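Local coordinates for protein insecticyanin-A (Manduca sexta, PDB 1Z24) that binds the blue bile pigment biliverdin IX gamma, which together with lipoprotein-bound carotenes gives hornworms their green camouflage, at residues 21-26 / 103-108; 76-81 / 87-92. One frame throughout, in Å; residues are numbered along the deposited sequence.

Contact 1 (21-26 / 103-108); sequences SAFAGA and PWVLAT. With BLV (biliverdin IX gamma chromophore), chain B.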
ATOM      1  N   SER A  21      12.634 -15.460  22.830  1.00 28.50           N
ATOM      2  CA  SER A  21      13.853 -15.733  23.518  1.00 28.05           C
ATOM      3  C   SER A  21      15.008 -15.733  22.582  1.00 30.86           C
ATOM      4  O   SER A  21      16.129 -15.415  22.960  1.00 36.23           O
ATOM      5  CB  SER A  21      13.841 -16.998  24.340  1.00 40.81           C
ATOM      6  OG  SER A  21      14.250 -18.062  23.524  1.00 68.60           O
ATOM      7  N   ALA A  22      14.735 -16.111  21.349  1.00 29.84           N
ATOM      8  CA  ALA A  22      15.810 -16.139  20.397  1.00 30.67           C
ATOM      9  C   ALA A  22      16.117 -14.703  19.997  1.00 31.00           C
ATOM     10  O   ALA A  22      17.230 -14.321  19.649  1.00 28.59           O
ATOM     11  CB  ALA A  22      15.304 -16.934  19.199  1.00 35.91           C
ATOM     12  N   PHE A  23      15.107 -13.866  20.062  1.00 29.99           N
ATOM     13  CA  PHE A  23      15.318 -12.498  19.673  1.00 23.77           C
ATOM     14  C   PHE A  23      16.055 -11.646  20.665  1.00 31.26           C
ATOM     15  O   PHE A  23      16.653 -10.644  20.315  1.00 27.25           O
ATOM     16  CB  PHE A  23      13.934 -11.942  19.371  1.00 29.47           C
ATOM     17  CG  PHE A  23      13.909 -10.615  18.663  1.00 32.55           C
ATOM     18  CD1 PHE A  23      14.227 -10.552  17.304  1.00 29.29           C
ATOM     19  CD2 PHE A  23      13.531  -9.447  19.334  1.00 26.66           C
ATOM     20  CE1 PHE A  23      14.198  -9.336  16.608  1.00 28.59           C
ATOM     21  CE2 PHE A  23      13.510  -8.219  18.661  1.00 26.71           C
ATOM     22  CZ  PHE A  23      13.828  -8.170  17.294  1.00 34.13           C
ATOM     23  N   ALA A  24      15.971 -12.048  21.899  1.00 33.68           N
ATOM     24  CA  ALA A  24      16.626 -11.335  22.953  1.00 35.35           C
ATOM     25  C   ALA A  24      18.115 -11.087  22.664  1.00 26.58           C
ATOM     26  O   ALA A  24      18.817 -11.846  21.989  1.00 32.57           O
ATOM     27  CB  ALA A  24      16.319 -12.022  24.306  1.00 29.52           C
ATOM     28  N   GLY A  25      18.620  -9.972  23.160  1.00 33.58           N
ATOM     29  CA  GLY A  25      20.008  -9.610  22.948  1.00 20.62           C
ATOM     30  C   GLY A  25      20.211  -8.120  22.716  1.00 26.67           C
ATOM     31  O   GLY A  25      19.331  -7.311  22.893  1.00 32.40           O
ATOM     32  N   ALA A  26      21.403  -7.748  22.318  1.00 24.65           N
ATOM     33  CA  ALA A  26      21.739  -6.359  22.064  1.00 23.76           C
ATOM     34  C   ALA A  26      21.737  -6.062  20.568  1.00 33.31           C
ATOM     35  O   ALA A  26      22.545  -6.544  19.750  1.00 31.05           O
ATOM     36  CB  ALA A  26      23.109  -6.132  22.663  1.00 23.91           C
ATOM     37  N   PRO A 103       7.016  -1.897  17.655  1.00 32.57           N
ATOM     38  CA  PRO A 103       7.706  -2.193  16.420  1.00 27.05           C
ATOM     39  C   PRO A 103       7.212  -3.506  15.798  1.00 23.58           C
ATOM     40  O   PRO A 103       6.882  -4.477  16.465  1.00 25.62           O
ATOM     41  CB  PRO A 103       9.160  -2.405  16.810  1.00 25.55           C
ATOM     42  CG  PRO A 103       9.258  -2.050  18.294  1.00 17.27           C
ATOM     43  CD  PRO A 103       7.860  -2.236  18.837  1.00 23.26           C
ATOM     44  N   TRP A 104       7.148  -3.532  14.506  1.00 21.50           N
ATOM     45  CA  TRP A 104       6.740  -4.716  13.821  1.00 17.59           C
ATOM     46  C   TRP A 104       8.019  -5.322  13.229  1.00 32.18           C
ATOM     47  O   TRP A 104       8.804  -4.629  12.603  1.00 27.66           O
ATOM     48  CB  TRP A 104       5.844  -4.389  12.572  1.00 17.06           C
ATOM     49  CG  TRP A 104       4.515  -3.843  12.976  1.00 26.83           C
ATOM     50  CD1 TRP A 104       4.313  -2.937  13.979  1.00 20.85           C
ATOM     51  CD2 TRP A 104       3.235  -4.115  12.407  1.00 21.55           C
ATOM     52  NE1 TRP A 104       2.980  -2.641  14.088  1.00 25.75           N
ATOM     53  CE2 TRP A 104       2.289  -3.336  13.096  1.00 33.13           C
ATOM     54  CE3 TRP A 104       2.807  -4.879  11.337  1.00 20.29           C
ATOM     55  CZ2 TRP A 104       0.917  -3.335  12.746  1.00 22.25           C
ATOM     56  CZ3 TRP A 104       1.472  -4.924  11.000  1.00 23.20           C
ATOM     57  CH2 TRP A 104       0.541  -4.134  11.682  1.00 27.29           C
ATOM     58  N   VAL A 105       8.233  -6.614  13.411  1.00 25.11           N
ATOM     59  CA  VAL A 105       9.410  -7.279  12.871  1.00 29.01           C
ATOM     60  C   VAL A 105       9.037  -7.904  11.548  1.00 24.26           C
ATOM     61  O   VAL A 105       8.293  -8.896  11.486  1.00 29.25           O
ATOM     62  CB  VAL A 105       9.949  -8.394  13.821  1.00 19.89           C
ATOM     63  CG1 VAL A 105      11.324  -8.972  13.323  1.00 19.82           C
ATOM     64  CG2 VAL A 105      10.203  -7.677  15.146  1.00 28.17           C
ATOM     65  N   LEU A 106       9.546  -7.304  10.476  1.00 15.81           N
ATOM     66  CA  LEU A 106       9.254  -7.826   9.149  1.00 24.65           C
ATOM     67  C   LEU A 106      10.005  -9.119   8.851  1.00 40.37           C
ATOM     68  O   LEU A 106       9.510 -10.028   8.192  1.00 25.32           O
ATOM     69  CB  LEU A 106       9.720  -6.815   8.088  1.00 26.84           C
ATOM     70  CG  LEU A 106       9.036  -5.470   8.164  1.00 42.87           C
ATOM     71  CD1 LEU A 106       9.203  -4.685   6.860  1.00 23.74           C
ATOM     72  CD2 LEU A 106       7.585  -5.694   8.545  1.00 28.89           C
ATOM     73  N   ALA A 107      11.232  -9.190   9.320  1.00 24.36           N
ATOM     74  CA  ALA A 107      12.075 -10.370   9.105  1.00 18.91           C
ATOM     75  C   ALA A 107      13.330 -10.379   9.988  1.00 24.37           C
ATOM     76  O   ALA A 107      13.878  -9.348  10.354  1.00 26.47           O
ATOM     77  CB  ALA A 107      12.681 -10.234   7.718  1.00 23.29           C
ATOM     78  N   THR A 108      13.781 -11.576  10.322  1.00 28.19           N
ATOM     79  CA  THR A 108      14.957 -11.739  11.124  1.00 22.27           C
ATOM     80  C   THR A 108      15.426 -13.188  11.142  1.00 31.82           C
ATOM     81  O   THR A 108      14.643 -14.149  11.025  1.00 29.96           O
ATOM     82  CB  THR A 108      14.592 -11.425  12.574  1.00 26.82           C
ATOM     83  OG1 THR A 108      15.794 -11.453  13.330  1.00 26.97           O
ATOM     84  CG2 THR A 108      13.609 -12.456  13.196  1.00 21.11           C
TER
HETATM   85  NA  BLV B 195      10.848   4.247  18.464  1.00 24.15           N
HETATM   86  C1A BLV B 195       9.781   5.066  18.308  1.00 24.98           C
HETATM   87  C2A BLV B 195       8.588   4.385  17.834  1.00 28.95           C
HETATM   88  C3A BLV B 195       8.947   3.076  17.705  1.00 17.72           C
HETATM   89  C4A BLV B 195      10.369   3.007  18.094  1.00 21.30           C
HETATM   90  CMA BLV B 195       8.116   1.850  17.167  1.00  8.95           C
HETATM   91  OA  BLV B 195       9.832   6.251  18.558  1.00 24.83           O
HETATM   92  CAA BLV B 195       7.296   5.017  17.510  1.00 21.36           C
HETATM   93  CBA BLV B 195       7.553   5.660  16.180  1.00 20.54           C
HETATM   94  CGA BLV B 195       6.350   6.529  15.815  1.00 26.58           C
HETATM   95  O1A BLV B 195       5.528   6.174  15.015  1.00 21.39           O
HETATM   96  O2A BLV B 195       6.210   7.574  16.369  1.00 28.06           O
HETATM   97  CHB BLV B 195      11.106   1.825  18.051  1.00 24.83           C
HETATM   98  NB  BLV B 195      13.291   2.520  18.901  1.00 22.06           N
HETATM   99  C1B BLV B 195      12.472   1.657  18.205  1.00 23.55           C
HETATM  100  C2B BLV B 195      13.220   0.535  17.694  1.00 18.21           C
HETATM  101  C3B BLV B 195      14.480   0.737  18.081  1.00 32.10           C
HETATM  102  C4B BLV B 195      14.522   1.999  18.829  1.00 32.87           C
HETATM  103  CMB BLV B 195      12.664  -0.633  16.895  1.00 18.64           C
HETATM  104  CAB BLV B 195      15.649  -0.153  17.784  1.00 30.14           C
HETATM  105  CBB BLV B 195      16.793   0.532  17.458  1.00 27.45           C
HETATM  106  CHC BLV B 195      15.683   2.502  19.432  1.00 19.54           C
HETATM  107  NC  BLV B 195      15.117   4.642  20.418  1.00 23.44           N
HETATM  108  C1C BLV B 195      15.904   3.547  20.281  1.00 32.16           C
HETATM  109  C2C BLV B 195      17.092   3.632  21.146  1.00 21.57           C
HETATM  110  C3C BLV B 195      17.066   4.752  21.872  1.00 33.68           C
HETATM  111  C4C BLV B 195      15.782   5.415  21.404  1.00 24.84           C
HETATM  112  CMC BLV B 195      18.087   2.577  21.269  1.00 22.62           C
HETATM  113  CAC BLV B 195      18.014   5.383  22.911  1.00 26.95           C
HETATM  114  CBC BLV B 195      17.544   6.249  23.840  1.00 20.73           C
HETATM  115  CHD BLV B 195      15.334   6.718  21.816  1.00 28.77           C
HETATM  116  ND  BLV B 195      12.897   6.311  21.775  1.00 25.23           N
HETATM  117  C1D BLV B 195      14.032   7.138  22.008  1.00 32.09           C
HETATM  118  C2D BLV B 195      13.591   8.473  22.516  1.00 31.24           C
HETATM  119  C3D BLV B 195      12.217   8.454  22.586  1.00 38.77           C
HETATM  120  C4D BLV B 195      11.833   7.127  22.140  1.00 32.57           C
HETATM  121  CMD BLV B 195      14.445   9.653  22.869  1.00 24.53           C
HETATM  122  OD  BLV B 195      10.683   6.759  22.095  1.00 27.26           O
HETATM  123  CAD BLV B 195      11.335   9.546  23.046  1.00 21.94           C
HETATM  124  CBD BLV B 195      10.883   9.222  24.458  1.00 20.54           C
HETATM  125  CGD BLV B 195       9.767  10.218  24.944  1.00 35.73           C
HETATM  126  O1D BLV B 195      10.066  11.177  25.580  1.00 31.02           O
HETATM  127  O2D BLV B 195       8.596  10.046  24.663  1.00 29.54           O
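The phenyl ring of Phe-23 carries this contact. Thr-108 OG1 lies at the ring edge, near its plane, 4.2 Å from CE1. Val-105 meets the ring obliquely, with its CG2 methyl 4.2 Å from CZ. Around the same ring, Phe-18 makes an edge-to-face stack, and the Trp-27 ring meets it at about 35° between planes. This is the closed end of a lipocalin barrel. The short helix 20-23 packs against strand 97-108 there. Gly-25 and Trp-27 form the family's GxW motif, and Thr-108, at the end of strand 97-108, opens the family's TDY motif. The CA-CB bond of Phe-23 points toward the strand, and CG anti to the backbone N (chi1 -167°) carries the ring on to Val-105 and Thr-108. No hydrogen bond links the two segments. Thr-108 OG1 instead bonds to the O of Tyr-113 and the N of Tyr-110, which fixes the hydroxyl beside the ring. Leu-106 and Ala-107 form a classic beta bulge opposite Ile-115. At the other end of 103-108, Pro-103 CB lies 3.9 Å from the methyl carbon CMB of biliverdin.

Contact 2 (76-81 / 87-92); sequences IAPDAK and KYVMTF
Lys-87 and Asp-79 form a salt bridge, with NZ 2.8 Å from OD1. OD1 accepts through its syn lone pair, on the side of OD2. The two side chains cross at about a right angle. The lysine chain leaves with CG anti to the backbone N and bends at chi3 (-65°), which brings NZ to the carboxylate. Its aliphatic part runs over two alanines: CG is 4.0 Å from Ala-77 CB, and CB is 4.0 Å from Ala-80 CB. Ala-77 N donates to Lys-87 O at 2.9 Å. The CG2 methyl of Ile-76 rests 3.7 Å from the same oxygen, Lys-87 O. Val-89 adds an apolar contact, with CG2 3.8 Å from Ala-77 CA. The contact closes the turn between two antiparallel neighbours of the lipocalin barrel: Ile-76 ends strand 66-76, and 88-92 lies in strand 88-94. Ile-76 and Tyr-88 form a non-hydrogen-bonded antiparallel pair, and their side chains diverge. The connection then turns into the short helix 80-83. Further out, Lys-87 also makes a cation-pi contact with Trp-104. The Tyr-88 hydroxyl is hydrogen-bonded to Tyr-48 OH and Asn-116 OD1, inside the barrel. Two residues along the strand, Met-90 touches the biliverdin.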
ATOM      1  N   ILE A  76       4.982  -9.302  24.157  1.00 23.58           N
ATOM      2  CA  ILE A  76       4.479  -9.572  22.854  1.00 29.55           C
ATOM      3  C   ILE A  76       3.142  -8.872  22.708  1.00 24.91           C
ATOM      4  O   ILE A  76       2.293  -8.858  23.617  1.00 26.54           O
ATOM      5  CB  ILE A  76       4.207 -11.063  22.624  1.00 23.23           C
ATOM      6  CG1 ILE A  76       5.458 -11.936  22.748  1.00 42.08           C
ATOM      7  CG2 ILE A  76       3.535 -11.331  21.257  1.00 28.58           C
ATOM      8  CD1 ILE A  76       6.580 -11.665  21.745  1.00 28.16           C
ATOM      9  N   ALA A  77       2.910  -8.291  21.531  1.00 23.52           N
ATOM     10  CA  ALA A  77       1.634  -7.622  21.277  1.00 18.86           C
ATOM     11  C   ALA A  77       0.451  -8.593  21.441  1.00 20.52           C
ATOM     12  O   ALA A  77       0.493  -9.773  21.049  1.00 28.05           O
ATOM     13  CB  ALA A  77       1.594  -6.826  19.946  1.00 13.17           C
ATOM     14  N   PRO A  78      -0.607  -8.072  22.052  1.00 30.70           N
ATOM     15  CA  PRO A  78      -1.812  -8.806  22.333  1.00 28.00           C
ATOM     16  C   PRO A  78      -2.323  -9.524  21.151  1.00 29.85           C
ATOM     17  O   PRO A  78      -2.701 -10.631  21.324  1.00 23.54           O
ATOM     18  CB  PRO A  78      -2.923  -7.878  22.799  1.00 25.76           C
ATOM     19  CG  PRO A  78      -2.279  -6.549  22.847  1.00 29.29           C
ATOM     20  CD  PRO A  78      -0.804  -6.698  22.466  1.00 25.64           C
ATOM     21  N   ASP A  79      -2.365  -8.904  19.982  1.00 17.79           N
ATOM     22  CA  ASP A  79      -2.856  -9.638  18.860  1.00 18.70           C
ATOM     23  C   ASP A  79      -1.854 -10.743  18.416  1.00 29.77           C
ATOM     24  O   ASP A  79      -2.255 -11.823  17.991  1.00 26.84           O
ATOM     25  CB  ASP A  79      -3.209  -8.716  17.688  1.00 21.11           C
ATOM     26  CG  ASP A  79      -1.974  -8.035  17.091  1.00 32.66           C
ATOM     27  OD1 ASP A  79      -1.810  -7.819  15.956  1.00 23.21           O
ATOM     28  OD2 ASP A  79      -1.110  -7.624  17.920  1.00 26.05           O
ATOM     29  N   ALA A  80      -0.564 -10.478  18.517  1.00 21.72           N
ATOM     30  CA  ALA A  80       0.514 -11.403  18.126  1.00 26.54           C
ATOM     31  C   ALA A  80       0.566 -12.598  19.044  1.00 23.62           C
ATOM     32  O   ALA A  80       1.215 -13.604  18.805  1.00 26.64           O
ATOM     33  CB  ALA A  80       1.833 -10.618  18.264  1.00 23.45           C
ATOM     34  N   LYS A  81      -0.098 -12.494  20.159  1.00 25.26           N
ATOM     35  CA  LYS A  81      -0.067 -13.639  21.035  1.00 26.25           C
ATOM     36  C   LYS A  81      -0.815 -14.804  20.371  1.00 34.40           C
ATOM     37  O   LYS A  81      -0.478 -15.965  20.522  1.00 31.13           O
ATOM     38  CB  LYS A  81      -0.635 -13.406  22.449  1.00 26.38           C
ATOM     39  CG  LYS A  81       0.389 -12.715  23.295  1.00 36.95           C
ATOM     40  CD  LYS A  81      -0.181 -11.954  24.440  1.00 60.52           C
ATOM     41  CE  LYS A  81       0.860 -11.854  25.532  1.00 88.49           C
ATOM     42  NZ  LYS A  81       0.320 -11.241  26.739  1.00 62.77           N
ATOM     43  N   LYS A  87       5.617  -8.968  16.640  1.00 30.71           N
ATOM     44  CA  LYS A  87       5.100  -7.684  17.009  1.00 22.08           C
ATOM     45  C   LYS A  87       5.194  -7.592  18.516  1.00 28.01           C
ATOM     46  O   LYS A  87       4.708  -8.471  19.245  1.00 32.16           O
ATOM     47  CB  LYS A  87       3.671  -7.619  16.423  1.00 20.23           C
ATOM     48  CG  LYS A  87       3.185  -6.183  16.304  1.00 25.40           C
ATOM     49  CD  LYS A  87       1.701  -6.080  15.956  1.00 25.67           C
ATOM     50  CE  LYS A  87       1.335  -6.630  14.592  1.00 24.76           C
ATOM     51  NZ  LYS A  87      -0.108  -6.400  14.308  1.00 27.62           N
ATOM     52  N   TYR A  88       5.846  -6.539  19.003  1.00 20.34           N
ATOM     53  CA  TYR A  88       6.015  -6.376  20.430  1.00 24.93           C
ATOM     54  C   TYR A  88       5.769  -4.958  20.916  1.00 30.33           C
ATOM     55  O   TYR A  88       5.777  -3.976  20.172  1.00 25.52           O
ATOM     56  CB  TYR A  88       7.380  -7.004  20.872  1.00 21.78           C
ATOM     57  CG  TYR A  88       8.585  -6.309  20.306  1.00 24.57           C
ATOM     58  CD1 TYR A  88       9.210  -5.252  20.989  1.00 20.65           C
ATOM     59  CD2 TYR A  88       9.059  -6.667  19.038  1.00 32.82           C
ATOM     60  CE1 TYR A  88      10.349  -4.605  20.487  1.00 25.11           C
ATOM     61  CE2 TYR A  88      10.176  -6.023  18.504  1.00 25.61           C
ATOM     62  CZ  TYR A  88      10.811  -5.010  19.227  1.00 36.55           C
ATOM     63  OH  TYR A  88      11.891  -4.389  18.648  1.00 28.97           O
ATOM     64  N   VAL A  89       5.544  -4.860  22.205  1.00 21.49           N
ATOM     65  CA  VAL A  89       5.286  -3.574  22.819  1.00 24.98           C
ATOM     66  C   VAL A  89       6.330  -3.270  23.869  1.00 26.21           C
ATOM     67  O   VAL A  89       6.673  -4.161  24.640  1.00 32.41           O
ATOM     68  CB  VAL A  89       3.967  -3.645  23.574  1.00 25.37           C
ATOM     69  CG1 VAL A  89       3.612  -2.262  24.197  1.00 16.05           C
ATOM     70  CG2 VAL A  89       2.906  -4.282  22.653  1.00 32.89           C
ATOM     71  N   MET A  90       6.810  -2.009  23.849  1.00 24.16           N
ATOM     72  CA  MET A  90       7.792  -1.481  24.763  1.00 27.57           C
ATOM     73  C   MET A  90       7.089  -0.387  25.518  1.00 32.69           C
ATOM     74  O   MET A  90       6.540   0.523  24.917  1.00 25.97           O
ATOM     75  CB  MET A  90       8.965  -0.917  24.006  1.00 22.41           C
ATOM     76  CG  MET A  90       9.662  -2.046  23.248  1.00 22.80           C
ATOM     77  SD  MET A  90      11.216  -1.409  22.548  1.00 28.82           S
ATOM     78  CE  MET A  90      10.651  -0.200  21.274  1.00 22.31           C
ATOM     79  N   THR A  91       7.073  -0.510  26.828  1.00 28.21           N
ATOM     80  CA  THR A  91       6.410   0.465  27.604  1.00 23.60           C
ATOM     81  C   THR A  91       7.404   1.149  28.451  1.00 33.74           C
ATOM     82  O   THR A  91       8.188   0.533  29.204  1.00 29.93           O
ATOM     83  CB  THR A  91       5.458  -0.248  28.512  1.00 23.84           C
ATOM     84  OG1 THR A  91       4.508  -0.967  27.718  1.00 32.50           O
ATOM     85  CG2 THR A  91       4.777   0.778  29.417  1.00 21.78           C
ATOM     86  N   PHE A  92       7.353   2.442  28.294  1.00 21.44           N
ATOM     87  CA  PHE A  92       8.230   3.369  29.025  1.00 27.32           C
ATOM     88  C   PHE A  92       7.428   4.408  29.812  1.00 35.44           C
ATOM     89  O   PHE A  92       6.383   4.843  29.365  1.00 36.29           O
ATOM     90  CB  PHE A  92       9.121   4.187  28.065  1.00 27.20           C
ATOM     91  CG  PHE A  92      10.010   3.275  27.315  1.00 29.51           C
ATOM     92  CD1 PHE A  92      11.122   2.688  27.929  1.00 29.24           C
ATOM     93  CD2 PHE A  92       9.671   2.959  25.998  1.00 27.52           C
ATOM     94  CE1 PHE A  92      11.924   1.817  27.193  1.00 25.75           C
ATOM     95  CE2 PHE A  92      10.473   2.096  25.237  1.00 32.33           C
ATOM     96  CZ  PHE A  92      11.589   1.543  25.863  1.00 23.55           C
TER

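The centres of the two contacts lie about 12 Å apart, and they touch. Both segments of contact 2 come between those of contact 1 in the sequence. Strands 88-94 and 97-108 follow one another in sequence and are neighbours in the same barrel sheet, so the beginnings of 87-92 and 103-108 meet. Val-105 CG2 packs 3.7 Å from Tyr-88 CE2, and Pro-103 CG lies 3.8 Å from Met-90 CE. Contact 1 brings helix 20-23, just before strand 25-32, against this sheet, whereas contact 2 closes the turn between strands 66-76 and 88-94. Pro-103 and Met-90, one from each contact, both belong to the biliverdin pocket.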